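Local coordinates for protein phenylacetaldehyde dehydrogenase (PDB 4O5H) that probably oxidises phenylacetaldehyde to phenylacetate with NAD+ as electron acceptor, as a member of the aldehyde dehydrogenase family, at residues 426-431 / 455-460; 288-293 / 469-474; 399-404 / 408-413; 332-337 / 420-425. One frame throughout, in Å; residues are numbered along the deposited sequence.

How the contacts relate
Contacts 2, 3 and 4 all reach one seven-stranded sheet and are largely buried, whereas contact 1 lies nearer the surface on helices connecting its strands. Contacts 3 and 4 join directly, since strands 399-402 and 419-425 are neighbours: Leu-401 N lies 2.8 Å from Leu-420 O, a probable hydrogen bond. Phe-425 ties contact 4 to contact 1 through Ala-431 and to contact 2 through Leu-293. The one partly buried contact, contact 1, is also the one with a salt bridge between its segments. Contact 4 is wholly aliphatic, contact 3 adds a methionine thioether, and contact 2 buries an imidazole whose polar partners lie outside its segments. Contacts 1 and 2 also touch the second subunit.

Contact 1. Residues 426-431 / 455-460; sequences DDVDTA and HKLVPR
A chi1 of -72° turns CG of Asp-429 opposite its own carbonyl carbon, and a bend at chi3 (74°) in the otherwise extended Arg-460 swings the guanidinium round to meet it. The result is a salt bridge in which both terminal nitrogens converge on one oxygen: Asp-429 OD1 lies 2.9 Å from Arg-460 NH1 and 3.0 Å from Arg-460 NH2. The acceptor sits at the guanidinium edge, close to its plane, but the carboxylate is turned 80° against that plane. NH1 arrives nearly in line with the C-O bond, NH2 from above the carboxylate plane, and both bonds are bent. Helix 428-436 belongs to the crossover from strand 419-425 to strand 443-447, and helix 451-457 to the next one, from 443-447 to 465-468, so this contact pairs successive connections in the parallel part of a mixed sheet. Beneath the ion pair, Leu-457 rests on Val-432 and Ile-446; in the conformer described, one of two, Val-428 CG1 also packs on Leu-457 CD1. Asp-427 caps the first helix, its OD1 taking Thr-430 N at 3.0 Å and Thr-430 OG1 at 2.9 Å from one face of the carboxylate.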
# COMPACT_ATOMS: atom_id res chain seq x y z
N ASP A 426 -22.49 29.82 -3.24
CA ASP A 426 -22.78 30.76 -4.33
C ASP A 426 -22.03 30.50 -5.59
O ASP A 426 -22.49 30.88 -6.63
CB ASP A 426 -22.50 32.20 -3.89
CG ASP A 426 -23.47 32.67 -2.84
OD1 ASP A 426 -24.63 32.17 -2.81
OD2 ASP A 426 -23.07 33.49 -2.00
N ASP A 427 -20.88 29.84 -5.51
CA ASP A 427 -20.17 29.50 -6.74
C ASP A 427 -19.35 28.23 -6.60
O ASP A 427 -19.00 27.82 -5.49
CB ASP A 427 -19.28 30.67 -7.17
CG ASP A 427 -18.36 31.11 -6.08
OD1 ASP A 427 -17.45 30.35 -5.70
OD2 ASP A 427 -18.54 32.25 -5.61
N VAL A 428 -18.97 27.68 -7.75
CA VAL A 428 -18.32 26.40 -7.77
C VAL A 428 -16.96 26.39 -7.07
O VAL A 428 -16.62 25.39 -6.44
CB VAL A 428 -18.19 25.85 -9.19
CG1 VAL A 428 -17.53 24.47 -9.16
CG2 VAL A 428 -19.57 25.74 -9.81
N ASP A 429 -16.19 27.47 -7.18
CA ASP A 429 -14.92 27.49 -6.44
C ASP A 429 -15.16 27.27 -4.94
O ASP A 429 -14.40 26.57 -4.27
CB ASP A 429 -14.14 28.76 -6.66
CG ASP A 429 -13.54 28.84 -8.03
OD1 ASP A 429 -13.29 27.82 -8.68
OD2 ASP A 429 -13.31 29.95 -8.50
N THR A 430 -16.19 27.90 -4.42
CA THR A 430 -16.51 27.76 -3.01
C THR A 430 -16.98 26.36 -2.68
O THR A 430 -16.62 25.83 -1.65
CB THR A 430 -17.56 28.79 -2.60
OG1 THR A 430 -17.01 30.08 -2.80
CG2 THR A 430 -17.90 28.67 -1.13
N ALA A 431 -17.77 25.76 -3.57
CA ALA A 431 -18.25 24.40 -3.38
C ALA A 431 -17.05 23.45 -3.30
O ALA A 431 -17.04 22.56 -2.45
CB ALA A 431 -19.17 23.98 -4.51
N HIS A 455 -17.19 18.20 -15.88
CA HIS A 455 -15.82 17.83 -16.21
C HIS A 455 -14.76 18.77 -15.63
O HIS A 455 -13.66 18.35 -15.40
CB HIS A 455 -15.64 17.58 -17.71
CG HIS A 455 -16.02 16.19 -18.09
ND1 HIS A 455 -15.22 15.10 -17.80
CD2 HIS A 455 -17.16 15.69 -18.64
CE1 HIS A 455 -15.85 13.99 -18.17
NE2 HIS A 455 -17.02 14.32 -18.68
N LYS A 456 -15.13 19.99 -15.34
CA LYS A 456 -14.24 20.90 -14.64
C LYS A 456 -14.16 20.55 -13.16
O LYS A 456 -13.16 20.80 -12.52
CB LYS A 456 -14.71 22.36 -14.84
CG LYS A 456 -14.44 22.89 -16.23
CD LYS A 456 -15.15 24.24 -16.43
CE LYS A 456 -14.92 24.75 -17.83
NZ LYS A 456 -13.62 25.46 -17.86
N LEU A 457 -15.23 19.99 -12.62
CA LEU A 457 -15.33 19.73 -11.20
C LEU A 457 -14.72 18.39 -10.77
O LEU A 457 -14.08 18.33 -9.74
CB LEU A 457 -16.79 19.67 -10.75
CG LEU A 457 -17.32 19.99 -9.36
CD1 LEU A 457 -16.40 21.01 -8.75
CD2 LEU A 457 -18.81 20.41 -9.29
N VAL A 458 -14.94 17.35 -11.57
CA VAL A 458 -14.49 16.01 -11.22
C VAL A 458 -13.01 15.99 -10.82
O VAL A 458 -12.67 15.43 -9.81
CB VAL A 458 -14.78 14.99 -12.34
CG1 VAL A 458 -14.00 13.70 -12.12
CG2 VAL A 458 -16.28 14.68 -12.37
N PRO A 459 -12.14 16.65 -11.58
CA PRO A 459 -10.70 16.61 -11.21
C PRO A 459 -10.36 17.34 -9.93
O PRO A 459 -9.34 17.05 -9.35
CB PRO A 459 -10.00 17.34 -12.36
CG PRO A 459 -10.92 17.17 -13.50
CD PRO A 459 -12.32 17.26 -12.90
N ARG A 460 -11.21 18.25 -9.50
CA ARG A 460 -10.92 19.12 -8.35
C ARG A 460 -11.33 18.55 -7.00
O ARG A 460 -10.91 19.07 -5.95
CB ARG A 460 -11.62 20.46 -8.55
CG ARG A 460 -11.21 21.18 -9.80
CD ARG A 460 -11.98 22.51 -9.97
NE ARG A 460 -11.51 23.52 -9.03
CZ ARG A 460 -12.10 24.67 -8.78
NH1 ARG A 460 -13.23 25.02 -9.37
NH2 ARG A 460 -11.55 25.49 -7.90

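Contact 2. Residues 288-293 / 469-474; sequences SPVIVL and NCHSLL
Val-290 and His-471 mark the closest backbone approach, with their CA atoms 8.3 Å apart, too far for main-chain bonding between the segments. Residues 288-292 run as an extended strand. The loop 469-474 is irregular: Asn-469 and Ser-472 both have positive phi, and Cys-470 and His-471 between them are extended. The imidazole of His-471 spans the gap. A chi1 of -159° sets CG roughly opposite the backbone N and carries the ring to the strand, where it meets three consecutive residues. Val-290 CG2 approaches obliquely, 3.8 Å from His-471 CE1. Near the ring plane, at the edge, Ser-288 CB lies 4.1 Å from His-471 NE2, and Pro-289 O lies 4.0 Å from His-471 CE1. Strand 288-292 is an interior strand of the seven-stranded sheet, hydrogen-bonded to strand 443-447; the loop leaves strand 465-468 at the sheet's margin, so the contact reaches past the intervening strand. No hydrogen bond joins the segments, yet both ring nitrogens are satisfied: His-471 NE2 bonds to Thr-318 O and His-471 ND1 to Ser-445 OG, which together fix the ring's rotation. Farther along the loop, Leu-473 packs on Tyr-160 of the second subunit.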
# COMPACT_ATOMS: atom_id res chain seq x y z
N SER A 288 -18.37 12.30 3.12
CA SER A 288 -18.44 12.53 1.69
C SER A 288 -19.42 13.64 1.37
O SER A 288 -20.54 13.68 1.91
CB SER A 288 -18.90 11.27 0.99
OG SER A 288 -18.01 10.18 1.25
N PRO A 289 -19.02 14.57 0.49
CA PRO A 289 -19.91 15.68 0.14
C PRO A 289 -20.77 15.37 -1.07
O PRO A 289 -20.37 14.60 -1.92
CB PRO A 289 -18.94 16.79 -0.22
CG PRO A 289 -17.75 16.08 -0.78
CD PRO A 289 -17.65 14.79 0.01
N VAL A 290 -21.91 16.03 -1.15
CA VAL A 290 -22.84 15.94 -2.24
C VAL A 290 -23.02 17.36 -2.75
O VAL A 290 -23.51 18.24 -2.02
CB VAL A 290 -24.18 15.43 -1.70
CG1 VAL A 290 -25.26 15.46 -2.78
CG2 VAL A 290 -24.03 14.02 -1.13
N ILE A 291 -22.62 17.61 -3.98
CA ILE A 291 -22.66 18.96 -4.55
C ILE A 291 -23.76 19.07 -5.57
O ILE A 291 -23.74 18.38 -6.57
CB ILE A 291 -21.32 19.28 -5.22
CG1 ILE A 291 -20.19 19.19 -4.21
CG2 ILE A 291 -21.35 20.66 -5.88
CD1 ILE A 291 -18.82 19.28 -4.87
N VAL A 292 -24.71 19.94 -5.32
CA VAL A 292 -25.84 20.13 -6.22
C VAL A 292 -25.74 21.45 -6.97
O VAL A 292 -25.80 22.54 -6.37
CB VAL A 292 -27.16 20.07 -5.43
CG1 VAL A 292 -28.37 20.20 -6.37
CG2 VAL A 292 -27.22 18.75 -4.63
N LEU A 293 -25.61 21.34 -8.29
CA LEU A 293 -25.51 22.53 -9.15
C LEU A 293 -26.89 23.08 -9.50
O LEU A 293 -27.89 22.38 -9.38
CB LEU A 293 -24.68 22.21 -10.40
CG LEU A 293 -23.26 21.71 -10.14
CD1 LEU A 293 -22.45 21.60 -11.42
CD2 LEU A 293 -22.53 22.58 -9.11
N ASN A 469 -24.88 12.30 -10.47
CA ASN A 469 -26.31 11.94 -10.44
C ASN A 469 -26.60 10.58 -9.84
O ASN A 469 -27.56 9.89 -10.19
CB ASN A 469 -26.90 12.07 -11.84
CG ASN A 469 -26.75 13.47 -12.40
OD1 ASN A 469 -26.79 14.45 -11.67
ND2 ASN A 469 -26.51 13.57 -13.68
N CYS A 470 -25.76 10.20 -8.90
CA CYS A 470 -25.97 9.00 -8.08
C CYS A 470 -25.02 9.12 -6.88
O CYS A 470 -24.29 10.12 -6.77
CB CYS A 470 -25.72 7.74 -8.91
SG CYS A 470 -24.12 7.63 -9.73
N HIS A 471 -25.05 8.14 -5.96
CA HIS A 471 -24.17 8.15 -4.81
C HIS A 471 -24.15 6.77 -4.18
O HIS A 471 -25.19 6.09 -4.16
CB HIS A 471 -24.62 9.18 -3.77
CG HIS A 471 -23.53 9.61 -2.82
ND1 HIS A 471 -22.90 10.83 -2.92
CD2 HIS A 471 -22.99 8.99 -1.75
CE1 HIS A 471 -21.98 10.92 -1.97
NE2 HIS A 471 -22.02 9.82 -1.24
N SER A 472 -22.97 6.37 -3.68
CA SER A 472 -22.75 5.04 -3.10
C SER A 472 -23.31 3.94 -4.00
O SER A 472 -23.91 2.99 -3.50
CB SER A 472 -23.36 4.92 -1.71
OG SER A 472 -22.84 5.88 -0.82
N LEU A 473 -23.08 4.04 -5.30
CA LEU A 473 -23.45 3.04 -6.24
C LEU A 473 -22.20 2.18 -6.58
O LEU A 473 -21.13 2.73 -6.84
CB LEU A 473 -24.00 3.80 -7.45
CG LEU A 473 -24.98 3.06 -8.31
CD1 LEU A 473 -26.19 2.77 -7.44
CD2 LEU A 473 -25.35 3.89 -9.54
N LEU A 474 -22.33 0.84 -6.51
CA LEU A 474 -21.23 -0.11 -6.61
C LEU A 474 -21.32 -0.94 -7.89
O LEU A 474 -22.41 -1.29 -8.32
CB LEU A 474 -21.32 -1.16 -5.46

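Contact 3. Residues 399-404 / 408-413; sequences TVLVDT and MRVVRE
Thr-404 meets three residues of the segment 408-413. Met-408 passes nearly at right angles to it, its sulfur SD lying 3.7 Å from Thr-404 CA, and its terminal methyl CE comes to rest 3.5 Å from Asp-403 O. This reach depends on a straight chain: chi2 and chi3 of Met-408 are both close to 180°, so SD and CE project well beyond the backbone. On the helix itself Val-411 crosses Thr-404 obliquely, with Val-411 CG2 3.8 Å from Thr-404 CB, while Val-410 supplies two separate contacts. Its CG2 faces Thr-404 CG2 at 4.3 Å, and Val-410 CG1 lies 4.2 Å from Leu-401 CD1, those two side chains crossing at about a right angle. The segments belong to a beta-alpha-beta unit: strand 399-402, the single-turn helix 409-412 and the parallel neighbouring strand 419-425. Leu-401, Thr-404 and Val-410 thus pack in the interior of a crossover, where Thr-404 and Val-410 also touch Val-421. A positive phi at Asp-403 (64°) turns the chain out of the strand, and a salt bridge from Asp-403 OD2 to Arg-381 ties that corner to the edge strand. Across the single helical turn Arg-409 grips Glu-413 side-on, NE and NH2 each taking one carboxylate oxygen, with Arg-409 NH2 2.9 Å from Glu-413 OE1. At the start of the helix Arg-409 N bonds to Glu-378 OE1, and toward its end Lys-287 NZ bonds to the carbonyls of Val-410 and Glu-413.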
# COMPACT_ATOMS: atom_id res chain seq x y z
N THR A 399 -32.56 12.47 10.14
CA THR A 399 -32.35 13.79 10.65
C THR A 399 -31.63 14.68 9.65
O THR A 399 -30.62 14.29 9.05
CB THR A 399 -31.56 13.69 11.96
OG1 THR A 399 -32.34 12.96 12.90
CG2 THR A 399 -31.29 15.03 12.54
N VAL A 400 -32.18 15.88 9.42
CA VAL A 400 -31.56 16.86 8.54
C VAL A 400 -31.30 18.13 9.32
O VAL A 400 -32.22 18.72 9.89
CB VAL A 400 -32.48 17.22 7.36
CG1 VAL A 400 -31.84 18.28 6.45
CG2 VAL A 400 -32.78 15.96 6.55
N LEU A 401 -30.03 18.51 9.39
CA LEU A 401 -29.59 19.69 10.11
C LEU A 401 -29.21 20.79 9.15
O LEU A 401 -28.47 20.56 8.19
CB LEU A 401 -28.40 19.35 11.01
CG LEU A 401 -28.61 18.27 12.08
CD1 LEU A 401 -27.35 17.99 12.85
CD2 LEU A 401 -29.72 18.71 13.01
N VAL A 402 -29.71 22.00 9.44
CA VAL A 402 -29.37 23.21 8.71
C VAL A 402 -28.83 24.27 9.67
O VAL A 402 -28.81 24.07 10.87
CB VAL A 402 -30.56 23.77 7.91
CG1 VAL A 402 -31.03 22.74 6.91
CG2 VAL A 402 -31.70 24.19 8.83
N ASP A 403 -28.37 25.38 9.11
CA ASP A 403 -27.72 26.45 9.87
C ASP A 403 -26.45 25.93 10.47
O ASP A 403 -26.02 26.36 11.55
CB ASP A 403 -28.62 27.04 10.97
CG ASP A 403 -29.90 27.67 10.44
OD1 ASP A 403 -29.95 28.07 9.27
OD2 ASP A 403 -30.85 27.78 11.23
N THR A 404 -25.83 24.99 9.78
CA THR A 404 -24.55 24.45 10.23
C THR A 404 -23.40 25.24 9.64
O THR A 404 -23.58 25.96 8.67
CB THR A 404 -24.38 23.00 9.81
OG1 THR A 404 -24.62 22.89 8.40
CG2 THR A 404 -25.35 22.10 10.55
N MET A 408 -18.42 23.17 12.98
CA MET A 408 -19.17 22.35 13.94
C MET A 408 -18.76 20.90 13.89
O MET A 408 -18.44 20.38 12.82
CB MET A 408 -20.67 22.42 13.63
CG MET A 408 -21.27 23.80 13.82
SD MET A 408 -23.04 23.71 13.53
CE MET A 408 -23.46 25.44 13.77
N ARG A 409 -18.84 20.22 15.02
CA ARG A 409 -18.48 18.77 15.09
C ARG A 409 -19.28 17.91 14.13
O ARG A 409 -18.72 17.04 13.48
CB ARG A 409 -18.68 18.22 16.48
CG ARG A 409 -17.83 18.91 17.52
CD ARG A 409 -17.88 18.17 18.84
NE ARG A 409 -17.42 16.80 18.63
CZ ARG A 409 -17.71 15.78 19.42
NH1 ARG A 409 -18.45 15.96 20.50
NH2 ARG A 409 -17.25 14.57 19.12
N VAL A 410 -20.58 18.19 14.00
CA VAL A 410 -21.43 17.44 13.06
C VAL A 410 -21.02 17.57 11.61
O VAL A 410 -21.29 16.69 10.82
CB VAL A 410 -22.94 17.78 13.14
CG1 VAL A 410 -23.54 17.19 14.40
CG2 VAL A 410 -23.19 19.28 13.05
N VAL A 411 -20.38 18.68 11.26
CA VAL A 411 -19.86 18.83 9.92
C VAL A 411 -18.47 18.20 9.77
O VAL A 411 -18.18 17.65 8.69
CB VAL A 411 -19.83 20.31 9.47
CG1 VAL A 411 -19.32 20.47 8.05
CG2 VAL A 411 -21.23 20.95 9.57
N ARG A 412 -17.63 18.30 10.79
CA ARG A 412 -16.25 17.83 10.67
C ARG A 412 -16.08 16.34 10.86
O ARG A 412 -15.24 15.72 10.22
CB ARG A 412 -15.38 18.54 11.69
CG ARG A 412 -15.44 20.02 11.36
CD ARG A 412 -14.10 20.74 11.38
NE ARG A 412 -13.16 20.14 10.42
CZ ARG A 412 -12.90 20.62 9.20
NH1 ARG A 412 -13.47 21.74 8.76
NH2 ARG A 412 -12.04 19.98 8.43
N GLU A 413 -16.89 15.75 11.73
CA GLU A 413 -16.69 14.37 12.16
C GLU A 413 -17.71 13.40 11.54
O GLU A 413 -18.88 13.75 11.35
CB GLU A 413 -16.78 14.31 13.68
CG GLU A 413 -15.67 15.09 14.38
CD GLU A 413 -15.79 15.06 15.88
OE1 GLU A 413 -16.24 14.07 16.48
OE2 GLU A 413 -15.40 16.06 16.48

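Contact 4. Residues 332-337 / 420-425; sequences GVIERV and LVAMPF
On the helix that presents Ile-334 and Val-337 to strand 419-425, one carbonyl is gripped twice: Gly-332 O accepts the backbone Arg-336 N at 3.2 Å and the side-chain Arg-336 NH1 at 3.0 Å. The two donors reach it from opposite faces of the carbonyl plane. The side-chain bond is fairly straight at the hydrogen (163°), but NH1 stands well above the carbonyl plane and not on a lone pair; the extended side chain runs back along the helix to this carbonyl four residues earlier. A salt bridge from Arg-336 NE to Asp-299 OD1 fixes the other side of the group and ties this helix to helix 298-310. Across the contact itself the chemistry is wholly aliphatic. The backbones are closest where Ile-334 CA lies 7.7 Å from Ala-422 CA. There Ile-334 CD1 approaches Ala-422 CB to 3.3 Å, tighter than usual for two carbons; with chi1 of Ile-334 at -143°, away from a staggered position, the exact placement of that methyl is doubtful. One turn on, Val-337 CG1 meets Leu-420 CD2 at 4.1 Å, the two side chains crossing at about a right angle. Leu-420 reaches it with CG opposite its backbone N (chi1 -177°). Leu-420 and Ala-422 point toward the helix, Val-421 and Met-423 away from it, so helix 330-343 packs on one face of the sheet. Ile-334 and Val-337 extend that packing onto Val-402 and Val-400 of strand 399-402, Val-333 touches Ile-325 of strand 320-326, and helix 298-310 lies alongside, its Ala-302 against Val-337 and its Val-305 against Leu-420.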
# COMPACT_ATOMS: atom_id res chain seq x y z
N GLY A 332 -35.57 25.18 -2.05
CA GLY A 332 -36.43 24.18 -2.67
C GLY A 332 -35.93 22.75 -2.50
O GLY A 332 -36.71 21.83 -2.24
N VAL A 333 -34.63 22.55 -2.65
CA VAL A 333 -34.09 21.20 -2.47
C VAL A 333 -34.24 20.73 -1.00
O VAL A 333 -34.77 19.65 -0.74
CB VAL A 333 -32.64 21.11 -2.94
CG1 VAL A 333 -32.05 19.75 -2.60
CG2 VAL A 333 -32.56 21.33 -4.44
N ILE A 334 -33.85 21.56 -0.05
CA ILE A 334 -33.89 21.18 1.34
C ILE A 334 -35.32 20.98 1.86
O ILE A 334 -35.60 20.04 2.64
CB ILE A 334 -33.06 22.18 2.20
CG1 ILE A 334 -32.36 21.46 3.32
CG2 ILE A 334 -33.95 23.24 2.82
CD1 ILE A 334 -31.28 20.52 2.80
N GLU A 335 -36.24 21.83 1.42
CA GLU A 335 -37.63 21.65 1.78
C GLU A 335 -38.08 20.26 1.34
O GLU A 335 -38.66 19.52 2.13
CB GLU A 335 -38.43 22.74 1.13
CG GLU A 335 -39.94 22.67 1.27
CD GLU A 335 -40.67 23.37 0.11
OE1 GLU A 335 -40.80 22.82 -1.03
OE2 GLU A 335 -41.12 24.49 0.34
N ARG A 336 -37.75 19.89 0.12
CA ARG A 336 -38.10 18.58 -0.40
C ARG A 336 -37.41 17.43 0.35
O ARG A 336 -38.04 16.41 0.62
CB ARG A 336 -37.81 18.47 -1.89
CG ARG A 336 -38.74 19.29 -2.76
CD ARG A 336 -38.13 19.42 -4.16
NE ARG A 336 -39.05 19.99 -5.12
CZ ARG A 336 -39.33 21.29 -5.21
NH1 ARG A 336 -38.76 22.17 -4.39
NH2 ARG A 336 -40.19 21.71 -6.12
N VAL A 337 -36.12 17.60 0.66
CA VAL A 337 -35.37 16.55 1.41
C VAL A 337 -35.95 16.31 2.81
O VAL A 337 -36.12 15.19 3.23
CB VAL A 337 -33.88 16.94 1.52
CG1 VAL A 337 -33.17 16.06 2.50
CG2 VAL A 337 -33.21 16.92 0.14
N LEU A 420 -27.87 14.21 8.13
CA LEU A 420 -27.37 15.08 7.07
C LEU A 420 -27.10 16.49 7.61
O LEU A 420 -27.85 16.97 8.45
CB LEU A 420 -28.42 15.21 5.97
CG LEU A 420 -28.06 16.03 4.72
CD1 LEU A 420 -26.88 15.46 3.98
CD2 LEU A 420 -29.24 16.12 3.78
N VAL A 421 -26.02 17.11 7.15
CA VAL A 421 -25.83 18.55 7.34
C VAL A 421 -25.91 19.17 5.94
O VAL A 421 -25.37 18.61 5.00
CB VAL A 421 -24.52 18.91 8.06
CG1 VAL A 421 -24.52 18.30 9.45
CG2 VAL A 421 -23.28 18.45 7.28
N ALA A 422 -26.63 20.29 5.81
CA ALA A 422 -26.84 20.88 4.50
C ALA A 422 -26.62 22.39 4.53
O ALA A 422 -27.21 23.09 5.37
CB ALA A 422 -28.24 20.58 4.03
N MET A 423 -25.83 22.87 3.57
CA MET A 423 -25.43 24.29 3.48
C MET A 423 -25.43 24.79 2.04
O MET A 423 -25.21 24.01 1.12
CB MET A 423 -24.02 24.45 4.06
CG MET A 423 -23.94 24.27 5.58
SD MET A 423 -22.34 23.62 6.16
CE MET A 423 -22.53 21.91 5.73
N PRO A 424 -25.63 26.10 1.85
CA PRO A 424 -25.60 26.71 0.54
C PRO A 424 -24.21 27.10 0.08
O PRO A 424 -23.29 27.21 0.88
CB PRO A 424 -26.46 27.97 0.75
CG PRO A 424 -26.17 28.37 2.17
CD PRO A 424 -26.03 27.06 2.91
N PHE A 425 -24.05 27.30 -1.23
CA PHE A 425 -22.88 27.93 -1.79
C PHE A 425 -23.29 28.78 -2.96
O PHE A 425 -24.28 28.49 -3.63
CB PHE A 425 -21.82 26.92 -2.23
CG PHE A 425 -22.21 26.11 -3.44
CD1 PHE A 425 -21.89 26.55 -4.71
CD2 PHE A 425 -22.82 24.86 -3.29
CE1 PHE A 425 -22.23 25.81 -5.82
CE2 PHE A 425 -23.15 24.09 -4.41
CZ PHE A 425 -22.88 24.58 -5.67